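Local coordinates for protein geranylgeranyl pyrophosphate synthase (Corynebacterium glutamicum, PDB 3LMD) that probably makes long-chain isoprenyl diphosphates, such as heptaprenyl diphosphate, by metal-dependent condensation of isoprenoid units, at residues Q46-L55 against I98-L109; L157-T168 against S206-H214. All coordinates share one frame; numbering follows the deposited sequence.

Contact 1 of 2, residues Q46-L55 against I98-L109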
loop_
_atom_site.group_PDB
_atom_site.type_symbol
_atom_site.label_atom_id
_atom_site.label_comp_id
_atom_site.label_asym_id
_atom_site.label_seq_id
_atom_site.Cartn_x
_atom_site.Cartn_y
_atom_site.Cartn_z
ATOM N N GLN A 46 4.161 19.974 16.232
ATOM C CA GLN A 46 4.524 18.630 16.646
ATOM C C GLN A 46 4.116 17.567 15.596
ATOM O O GLN A 46 4.852 16.613 15.344
ATOM C CB GLN A 46 3.866 18.299 17.977
ATOM C CG GLN A 46 4.333 19.201 19.147
ATOM C CD GLN A 46 3.509 18.962 20.404
ATOM O OE1 GLN A 46 3.615 17.913 21.036
ATOM N NE2 GLN A 46 2.674 19.933 20.766
ATOM N N VAL A 47 2.939 17.731 15.015
ATOM C CA VAL A 47 2.526 16.882 13.876
ATOM C C VAL A 47 3.513 17.014 12.718
ATOM O O VAL A 47 3.948 16.023 12.133
ATOM C CB VAL A 47 1.135 17.337 13.356
ATOM C CG1 VAL A 47 0.831 16.727 11.993
ATOM C CG2 VAL A 47 0.055 17.014 14.403
ATOM N N GLU A 48 3.807 18.250 12.331
ATOM C CA GLU A 48 4.745 18.478 11.261
ATOM C C GLU A 48 6.117 17.825 11.534
ATOM O O GLU A 48 6.742 17.301 10.619
ATOM C CB GLU A 48 4.928 19.982 10.999
ATOM C CG GLU A 48 3.674 20.688 10.425
ATOM C CD GLU A 48 3.450 20.373 8.930
ATOM O OE1 GLU A 48 4.174 19.517 8.378
ATOM O OE2 GLU A 48 2.571 21.003 8.304
ATOM N N GLU A 49 6.597 17.877 12.773
ATOM C CA GLU A 49 7.919 17.315 13.095
ATOM C C GLU A 49 7.905 15.807 12.926
ATOM O O GLU A 49 8.827 15.236 12.343
ATOM C CB GLU A 49 8.366 17.672 14.534
ATOM C CG GLU A 49 9.041 19.049 14.524
ATOM C CD GLU A 49 9.156 19.714 15.888
ATOM O OE1 GLU A 49 8.880 19.057 16.921
ATOM O OE2 GLU A 49 9.524 20.913 15.900
ATOM N N LEU A 50 6.872 15.169 13.450
ATOM C CA LEU A 50 6.820 13.703 13.433
ATOM C C LEU A 50 6.564 13.215 11.995
ATOM O O LEU A 50 7.153 12.230 11.537
ATOM C CB LEU A 50 5.790 13.171 14.444
ATOM C CG LEU A 50 5.574 11.652 14.427
ATOM C CD1 LEU A 50 6.918 10.883 14.646
ATOM C CD2 LEU A 50 4.521 11.193 15.426
ATOM N N LEU A 51 5.698 13.922 11.279
ATOM C CA LEU A 51 5.487 13.617 9.884
ATOM C C LEU A 51 6.798 13.714 9.108
ATOM O O LEU A 51 7.156 12.802 8.348
ATOM C CB LEU A 51 4.417 14.560 9.309
ATOM C CG LEU A 51 4.208 14.449 7.808
ATOM C CD1 LEU A 51 3.549 13.092 7.508
ATOM C CD2 LEU A 51 3.292 15.623 7.336
ATOM N N HIS A 52 7.530 14.813 9.266
ATOM C CA HIS A 52 8.793 14.954 8.512
ATOM C C HIS A 52 9.755 13.844 8.915
ATOM O O HIS A 52 10.455 13.269 8.074
ATOM C CB HIS A 52 9.471 16.322 8.815
ATOM C CG HIS A 52 10.889 16.387 8.339
ATOM N ND1 HIS A 52 11.214 16.478 7.002
ATOM C CD2 HIS A 52 12.065 16.334 9.013
ATOM C CE1 HIS A 52 12.532 16.491 6.873
ATOM N NE2 HIS A 52 13.071 16.392 8.079
ATOM N N THR A 53 9.801 13.509 10.196
ATOM C CA THR A 53 10.657 12.381 10.583
ATOM C C THR A 53 10.285 11.105 9.803
ATOM O O THR A 53 11.146 10.414 9.266
ATOM C CB THR A 53 10.580 12.141 12.101
ATOM O OG1 THR A 53 11.264 13.224 12.767
ATOM C CG2 THR A 53 11.224 10.843 12.483
ATOM N N GLU A 54 9.000 10.775 9.757
ATOM C CA GLU A 54 8.583 9.560 9.043
ATOM C C GLU A 54 8.910 9.643 7.558
ATOM O O GLU A 54 9.427 8.693 6.976
ATOM C CB GLU A 54 7.064 9.338 9.220
ATOM C CG GLU A 54 6.680 8.914 10.609
ATOM C CD GLU A 54 7.048 7.438 10.879
ATOM O OE1 GLU A 54 7.581 6.770 9.981
ATOM O OE2 GLU A 54 6.814 6.945 11.990
ATOM N N LEU A 55 8.572 10.767 6.926
ATOM C CA LEU A 55 8.799 10.888 5.492
ATOM C C LEU A 55 10.293 10.784 5.161
ATOM O O LEU A 55 10.683 10.331 4.070
ATOM C CB LEU A 55 8.228 12.221 4.970
ATOM C CG LEU A 55 6.716 12.422 5.157
ATOM C CD1 LEU A 55 6.308 13.802 4.639
ATOM C CD2 LEU A 55 5.979 11.329 4.384
ATOM N N ILE A 98 -1.362 13.407 18.498
ATOM C CA ILE A 98 -0.392 13.857 17.492
ATOM C C ILE A 98 -0.008 12.718 16.565
ATOM O O ILE A 98 0.066 12.892 15.350
ATOM C CB ILE A 98 0.929 14.345 18.143
ATOM C CG1 ILE A 98 0.681 15.517 19.091
ATOM C CG2 ILE A 98 1.968 14.724 17.092
ATOM C CD1 ILE A 98 -0.123 16.575 18.509
ATOM N N LYS A 99 0.283 11.565 17.137
ATOM C CA LYS A 99 0.694 10.424 16.320
ATOM C C LYS A 99 -0.443 9.926 15.383
ATOM O O LYS A 99 -0.197 9.567 14.221
ATOM C CB LYS A 99 1.154 9.292 17.256
ATOM C CG LYS A 99 1.855 8.143 16.597
ATOM C CD LYS A 99 2.507 7.190 17.652
ATOM C CE LYS A 99 3.499 7.910 18.576
ATOM N NZ LYS A 99 4.383 6.964 19.333
ATOM N N ALA A 100 -1.662 9.846 15.903
ATOM C CA ALA A 100 -2.824 9.537 15.047
ATOM C C ALA A 100 -3.002 10.543 13.903
ATOM O O ALA A 100 -3.310 10.149 12.780
ATOM C CB ALA A 100 -4.111 9.411 15.883
ATOM N N ALA A 101 -2.795 11.832 14.160
ATOM C CA ALA A 101 -2.954 12.863 13.135
ATOM C C ALA A 101 -1.923 12.665 12.041
ATOM O O ALA A 101 -2.213 12.875 10.844
ATOM C CB ALA A 101 -2.822 14.286 13.742
ATOM N N VAL A 102 -0.741 12.216 12.444
ATOM C CA VAL A 102 0.324 11.959 11.495
ATOM C C VAL A 102 -0.059 10.752 10.639
ATOM O O VAL A 102 0.160 10.746 9.433
ATOM C CB VAL A 102 1.694 11.755 12.193
ATOM C CG1 VAL A 102 2.750 11.159 11.205
ATOM C CG2 VAL A 102 2.185 13.095 12.826
ATOM N N VAL A 103 -0.634 9.736 11.275
ATOM C CA VAL A 103 -1.066 8.559 10.521
ATOM C C VAL A 103 -2.099 8.968 9.469
ATOM O O VAL A 103 -2.024 8.530 8.312
ATOM C CB VAL A 103 -1.644 7.484 11.463
ATOM C CG1 VAL A 103 -2.420 6.381 10.659
ATOM C CG2 VAL A 103 -0.494 6.826 12.273
ATOM N N VAL A 104 -3.062 9.800 9.860
ATOM C CA VAL A 104 -4.065 10.268 8.891
ATOM C C VAL A 104 -3.393 11.000 7.740
ATOM O O VAL A 104 -3.701 10.755 6.558
ATOM C CB VAL A 104 -5.136 11.157 9.553
ATOM C CG1 VAL A 104 -6.063 11.811 8.489
ATOM C CG2 VAL A 104 -5.946 10.301 10.543
ATOM N N GLU A 105 -2.489 11.910 8.059
ATOM C CA GLU A 105 -1.846 12.675 6.987
ATOM C C GLU A 105 -0.964 11.835 6.065
ATOM O O GLU A 105 -0.919 12.086 4.856
ATOM C CB GLU A 105 -1.063 13.873 7.534
ATOM C CG GLU A 105 -0.457 14.713 6.428
ATOM C CD GLU A 105 -1.481 15.554 5.651
ATOM O OE1 GLU A 105 -2.694 15.448 5.894
ATOM O OE2 GLU A 105 -1.062 16.369 4.796
ATOM N N ILE A 106 -0.266 10.844 6.628
ATOM C CA ILE A 106 0.581 9.960 5.813
ATOM C C ILE A 106 -0.284 9.161 4.867
ATOM O O ILE A 106 0.076 8.904 3.713
ATOM C CB ILE A 106 1.375 8.973 6.711
ATOM C CG1 ILE A 106 2.541 9.720 7.415
ATOM C CG2 ILE A 106 1.917 7.823 5.844
ATOM C CD1 ILE A 106 3.251 8.839 8.528
ATOM N N THR A 107 -1.436 8.740 5.365
ATOM C CA THR A 107 -2.369 7.974 4.521
ATOM C C THR A 107 -2.899 8.816 3.383
ATOM O O THR A 107 -2.972 8.352 2.228
ATOM C CB THR A 107 -3.528 7.432 5.365
ATOM O OG1 THR A 107 -2.984 6.529 6.343
ATOM C CG2 THR A 107 -4.546 6.667 4.477
ATOM N N HIS A 108 -3.236 10.066 3.704
ATOM C CA HIS A 108 -3.611 11.033 2.684
ATOM C C HIS A 108 -2.538 11.159 1.618
ATOM O O HIS A 108 -2.842 11.105 0.424
ATOM C CB HIS A 108 -3.904 12.413 3.338
ATOM C CG HIS A 108 -4.060 13.521 2.358
ATOM N ND1 HIS A 108 -4.992 13.482 1.334
ATOM C CD2 HIS A 108 -3.410 14.705 2.239
ATOM C CE1 HIS A 108 -4.901 14.600 0.626
ATOM N NE2 HIS A 108 -3.945 15.352 1.150
ATOM N N LEU A 109 -1.281 11.366 2.025
ATOM C CA LEU A 109 -0.194 11.520 1.060
ATOM C C LEU A 109 0.020 10.252 0.215
ATOM O O LEU A 109 0.225 10.342 -1.007
ATOM C CB LEU A 109 1.122 11.931 1.772
ATOM C CG LEU A 109 1.009 13.291 2.478
ATOM C CD1 LEU A 109 2.279 13.613 3.326
ATOM C CD2 LEU A 109 0.724 14.411 1.434
#
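The carbonyl oxygen of Val-47 takes the helical bond from Leu-51 N at 2.9 Å and is also met by a methyl from across the contact, Val-102 CG2, at 3.5 Å. Val-102 sits at the middle of the contact: CG2 faces Val-47 and the flank of Leu-50, while CG1, trans to its own backbone N (chi1 167°), lies 3.9 Å from Leu-51 CA. No hydrogen bond joins the two segments. Their axes approach to 9.0 Å and cross at -56°, a steep helix-on-helix packing in the all-helical isoprenyl diphosphate synthase fold, here between helix 34-55 and helix 95-118, which further along carries Asp-115, a calcium ligand in a structure of this protein. At one end Ile-98 CG2 packs on the backbone around Val-47 N, and Val-47 CG2 reaches Ala-101 CB at 4.0 Å. Further along, Leu-51 splits its branches: CD1 presses on Ile-106 CG1 at 3.5 Å as the two side chains run past each other in opposite directions, and CD2 rests on Glu-105 CG. Glu-105 bends at chi2 (73°), and its carboxylate forms a salt bridge with Arg-76, which also pairs with Glu-48. The CB of Glu-54 lies 3.9 Å from Ile-106 CD1.

Contact 2 of 2, residues L157-T168 against S206-H214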
loop_
_atom_site.group_PDB
_atom_site.type_symbol
_atom_site.label_atom_id
_atom_site.label_comp_id
_atom_site.label_asym_id
_atom_site.label_seq_id
_atom_site.Cartn_x
_atom_site.Cartn_y
_atom_site.Cartn_z
ATOM N N LEU A 157 -0.251 2.669 18.476
ATOM C CA LEU A 157 -1.542 3.297 18.802
ATOM C C LEU A 157 -2.569 2.265 19.248
ATOM O O LEU A 157 -3.520 2.609 19.920
ATOM C CB LEU A 157 -2.088 4.141 17.634
ATOM C CG LEU A 157 -1.219 5.392 17.354
ATOM C CD1 LEU A 157 -1.665 6.076 16.061
ATOM C CD2 LEU A 157 -1.382 6.361 18.532
ATOM N N GLY A 158 -2.383 1.002 18.870
ATOM C CA GLY A 158 -3.280 -0.043 19.358
ATOM C C GLY A 158 -4.101 -0.672 18.239
ATOM O O GLY A 158 -4.240 -0.098 17.155
ATOM N N THR A 159 -4.662 -1.846 18.498
ATOM C CA THR A 159 -5.351 -2.595 17.434
ATOM C C THR A 159 -6.644 -1.943 16.973
ATOM O O THR A 159 -7.050 -2.150 15.810
ATOM C CB THR A 159 -5.667 -4.059 17.860
ATOM O OG1 THR A 159 -6.444 -4.037 19.052
ATOM C CG2 THR A 159 -4.412 -4.821 18.121
ATOM N N ASP A 160 -7.331 -1.191 17.834
ATOM C CA ASP A 160 -8.552 -0.519 17.405
ATOM C C ASP A 160 -8.232 0.518 16.316
ATOM O O ASP A 160 -9.035 0.750 15.416
ATOM C CB ASP A 160 -9.259 0.131 18.599
ATOM C CG ASP A 160 -9.765 -0.901 19.621
ATOM O OD1 ASP A 160 -9.809 -2.117 19.303
ATOM O OD2 ASP A 160 -10.123 -0.490 20.736
ATOM N N THR A 161 -7.059 1.150 16.421
ATOM C CA THR A 161 -6.649 2.112 15.386
ATOM C C THR A 161 -6.388 1.373 14.092
ATOM O O THR A 161 -6.775 1.832 12.987
ATOM C CB THR A 161 -5.393 2.910 15.821
ATOM O OG1 THR A 161 -5.757 3.723 16.947
ATOM C CG2 THR A 161 -4.831 3.818 14.655
ATOM N N VAL A 162 -5.749 0.218 14.213
ATOM C CA VAL A 162 -5.411 -0.586 13.033
ATOM C C VAL A 162 -6.704 -1.063 12.322
ATOM O O VAL A 162 -6.796 -1.033 11.104
ATOM C CB VAL A 162 -4.524 -1.804 13.393
ATOM C CG1 VAL A 162 -4.229 -2.680 12.154
ATOM C CG2 VAL A 162 -3.163 -1.330 14.021
ATOM N N ALA A 163 -7.691 -1.506 13.102
ATOM C CA ALA A 163 -8.960 -1.999 12.555
ATOM C C ALA A 163 -9.658 -0.862 11.830
ATOM O O ALA A 163 -10.192 -1.027 10.714
ATOM C CB ALA A 163 -9.848 -2.499 13.696
ATOM N N HIS A 164 -9.663 0.310 12.466
ATOM C CA HIS A 164 -10.287 1.486 11.868
ATOM C C HIS A 164 -9.546 1.912 10.601
ATOM O O HIS A 164 -10.165 2.258 9.591
ATOM C CB HIS A 164 -10.329 2.637 12.873
ATOM C CG HIS A 164 -10.806 3.915 12.281
ATOM N ND1 HIS A 164 -12.147 4.212 12.144
ATOM C CD2 HIS A 164 -10.127 4.958 11.737
ATOM C CE1 HIS A 164 -12.273 5.394 11.557
ATOM N NE2 HIS A 164 -11.063 5.865 11.301
ATOM N N PHE A 165 -8.218 1.879 10.646
ATOM C CA PHE A 165 -7.409 2.147 9.446
ATOM C C PHE A 165 -7.751 1.181 8.315
ATOM O O PHE A 165 -7.927 1.586 7.153
ATOM C CB PHE A 165 -5.897 2.039 9.768
ATOM C CG PHE A 165 -5.017 2.027 8.533
ATOM C CD1 PHE A 165 -4.621 3.217 7.937
ATOM C CD2 PHE A 165 -4.671 0.830 7.921
ATOM C CE1 PHE A 165 -3.823 3.196 6.776
ATOM C CE2 PHE A 165 -3.890 0.801 6.753
ATOM C CZ PHE A 165 -3.475 2.000 6.172
ATOM N N ALA A 166 -7.845 -0.105 8.639
ATOM C CA ALA A 166 -8.118 -1.103 7.609
ATOM C C ALA A 166 -9.419 -0.763 6.863
ATOM O O ALA A 166 -9.484 -0.843 5.622
ATOM C CB ALA A 166 -8.188 -2.508 8.215
ATOM N N GLU A 167 -10.439 -0.354 7.616
ATOM C CA GLU A 167 -11.731 0.004 7.034
ATOM C C GLU A 167 -11.622 1.276 6.227
ATOM O O GLU A 167 -12.081 1.346 5.088
ATOM C CB GLU A 167 -12.788 0.209 8.127
ATOM C CG GLU A 167 -14.161 0.505 7.530
ATOM C CD GLU A 167 -15.253 0.732 8.566
ATOM O OE1 GLU A 167 -15.019 0.489 9.769
ATOM O OE2 GLU A 167 -16.361 1.149 8.156
ATOM N N THR A 168 -11.031 2.306 6.830
ATOM C CA THR A 168 -10.850 3.582 6.144
ATOM C C THR A 168 -10.048 3.472 4.846
ATOM O O THR A 168 -10.448 3.970 3.777
ATOM C CB THR A 168 -10.149 4.588 7.096
ATOM O OG1 THR A 168 -10.984 4.757 8.259
ATOM C CG2 THR A 168 -9.946 5.899 6.399
ATOM N N SER A 206 -12.297 9.875 9.494
ATOM C CA SER A 206 -11.305 9.142 10.270
ATOM C C SER A 206 -10.470 10.060 11.166
ATOM O O SER A 206 -10.126 9.695 12.268
ATOM C CB SER A 206 -10.363 8.357 9.318
ATOM O OG SER A 206 -9.297 7.799 10.043
ATOM N N ALA A 207 -10.078 11.216 10.656
ATOM C CA ALA A 207 -9.364 12.195 11.459
ATOM C C ALA A 207 -10.188 12.575 12.709
ATOM O O ALA A 207 -9.640 12.654 13.805
ATOM C CB ALA A 207 -9.078 13.406 10.650
ATOM N N GLY A 208 -11.494 12.792 12.546
ATOM C CA GLY A 208 -12.364 13.148 13.715
ATOM C C GLY A 208 -12.440 11.970 14.686
ATOM O O GLY A 208 -12.287 12.121 15.899
ATOM N N TYR A 209 -12.642 10.782 14.142
ATOM C CA TYR A 209 -12.762 9.570 14.951
ATOM C C TYR A 209 -11.490 9.359 15.799
ATOM O O TYR A 209 -11.553 9.185 17.024
ATOM C CB TYR A 209 -13.002 8.339 14.037
ATOM C CG TYR A 209 -13.043 7.044 14.840
ATOM C CD1 TYR A 209 -14.225 6.614 15.459
ATOM C CD2 TYR A 209 -11.887 6.270 15.012
ATOM C CE1 TYR A 209 -14.261 5.411 16.233
ATOM C CE2 TYR A 209 -11.907 5.063 15.799
ATOM C CZ TYR A 209 -13.098 4.661 16.394
ATOM O OH TYR A 209 -13.130 3.508 17.146
ATOM N N LEU A 210 -10.330 9.405 15.143
ATOM C CA LEU A 210 -9.068 9.073 15.780
ATOM C C LEU A 210 -8.633 10.158 16.765
ATOM O O LEU A 210 -8.146 9.836 17.842
ATOM C CB LEU A 210 -7.991 8.853 14.709
ATOM C CG LEU A 210 -8.154 7.511 13.943
ATOM C CD1 LEU A 210 -7.052 7.480 12.827
ATOM C CD2 LEU A 210 -8.079 6.275 14.858
ATOM N N GLY A 211 -8.778 11.423 16.382
ATOM C CA GLY A 211 -8.430 12.533 17.268
ATOM C C GLY A 211 -9.238 12.443 18.548
ATOM O O GLY A 211 -8.679 12.538 19.637
ATOM N N ALA A 212 -10.544 12.217 18.423
ATOM C CA ALA A 212 -11.405 12.132 19.601
ATOM C C ALA A 212 -11.122 10.859 20.409
ATOM O O ALA A 212 -11.055 10.901 21.644
ATOM C CB ALA A 212 -12.886 12.206 19.205
ATOM N N MET A 213 -10.966 9.724 19.729
ATOM C CA MET A 213 -10.772 8.466 20.438
ATOM C C MET A 213 -9.471 8.460 21.247
ATOM O O MET A 213 -9.460 8.024 22.411
ATOM C CB MET A 213 -10.800 7.253 19.493
ATOM C CG MET A 213 -10.677 5.884 20.260
ATOM S SD MET A 213 -8.970 5.332 20.505
ATOM C CE MET A 213 -8.791 4.573 18.839
ATOM N N HIS A 214 -8.373 8.885 20.627
ATOM C CA HIS A 214 -7.085 8.936 21.331
ATOM C C HIS A 214 -7.003 9.995 22.428
ATOM O O HIS A 214 -6.115 9.928 23.271
ATOM C CB HIS A 214 -5.889 9.039 20.378
ATOM C CG HIS A 214 -5.600 7.753 19.672
ATOM N ND1 HIS A 214 -5.062 6.663 20.317
ATOM C CD2 HIS A 214 -5.906 7.336 18.419
ATOM C CE1 HIS A 214 -4.976 5.646 19.475
ATOM N NE2 HIS A 214 -5.485 6.029 18.312
#
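His-164 and Tyr-209 form an offset stack, ring centroids 4.3 Å apart and planes 14° from parallel, with Tyr-209 CD2 over the centre of the imidazole. The opposite face of that ring carries Thr-168 OG1, nearer its rim. At the ring edge His-164 NE2 hydrogen-bonds Ser-206 OG at 2.9 Å; stack and bond form the tight part of the contact and limit how the ring can turn. The histidine reaches across because CG lies opposite its backbone N (chi1 173°). A second polar link ties Thr-161 OG1 to His-214 NE2 at 2.7 Å, near the plane of the His-214 ring. Leu-157 CD2 makes a CH-pi contact 4.1 Å from the centroid of this ring, and Met-213 CE lies over its other face. Between the two histidines, Leu-210 CD2 fills in 4.0 Å from Thr-161 OG1. The solvent side is looser: exposed Asp-160 adds only a slack contact with Met-213 CE. The segment axes are nearly antiparallel (176°) and 11.4 Å apart, a separation spanned by side chains. Around this pair, helix 219-246 packs on Tyr-209 and Met-213, helix 95-118 on Leu-210 and His-214, and Ser-151, Gly-152 and Ser-155 of the second subunit on helix 159-181.

In the fold
Helix 95-118 joins the two sites of packing. In contact 1 it meets helix 34-55, and with other residues of the same turns it touches both halves of contact 2. Ala-100 CB lies 3.7 Å from His-214 CD2, Val-104 CG2 lies 3.8 Å from Leu-210 CD1, and Thr-107 OG1 lies 3.5 Å from Phe-165 CE1. The contact centres are 14 Å apart, and in sequence both segments of contact 1 precede those of contact 2. Contact 1 is the one nearer the metal site: the side chain of Leu-109 is about 10 Å from that of Asp-115, which with Asp-119 binds calcium in a structure of this protein. Contact 2 is remote from the metal-binding residues, beside the second subunit.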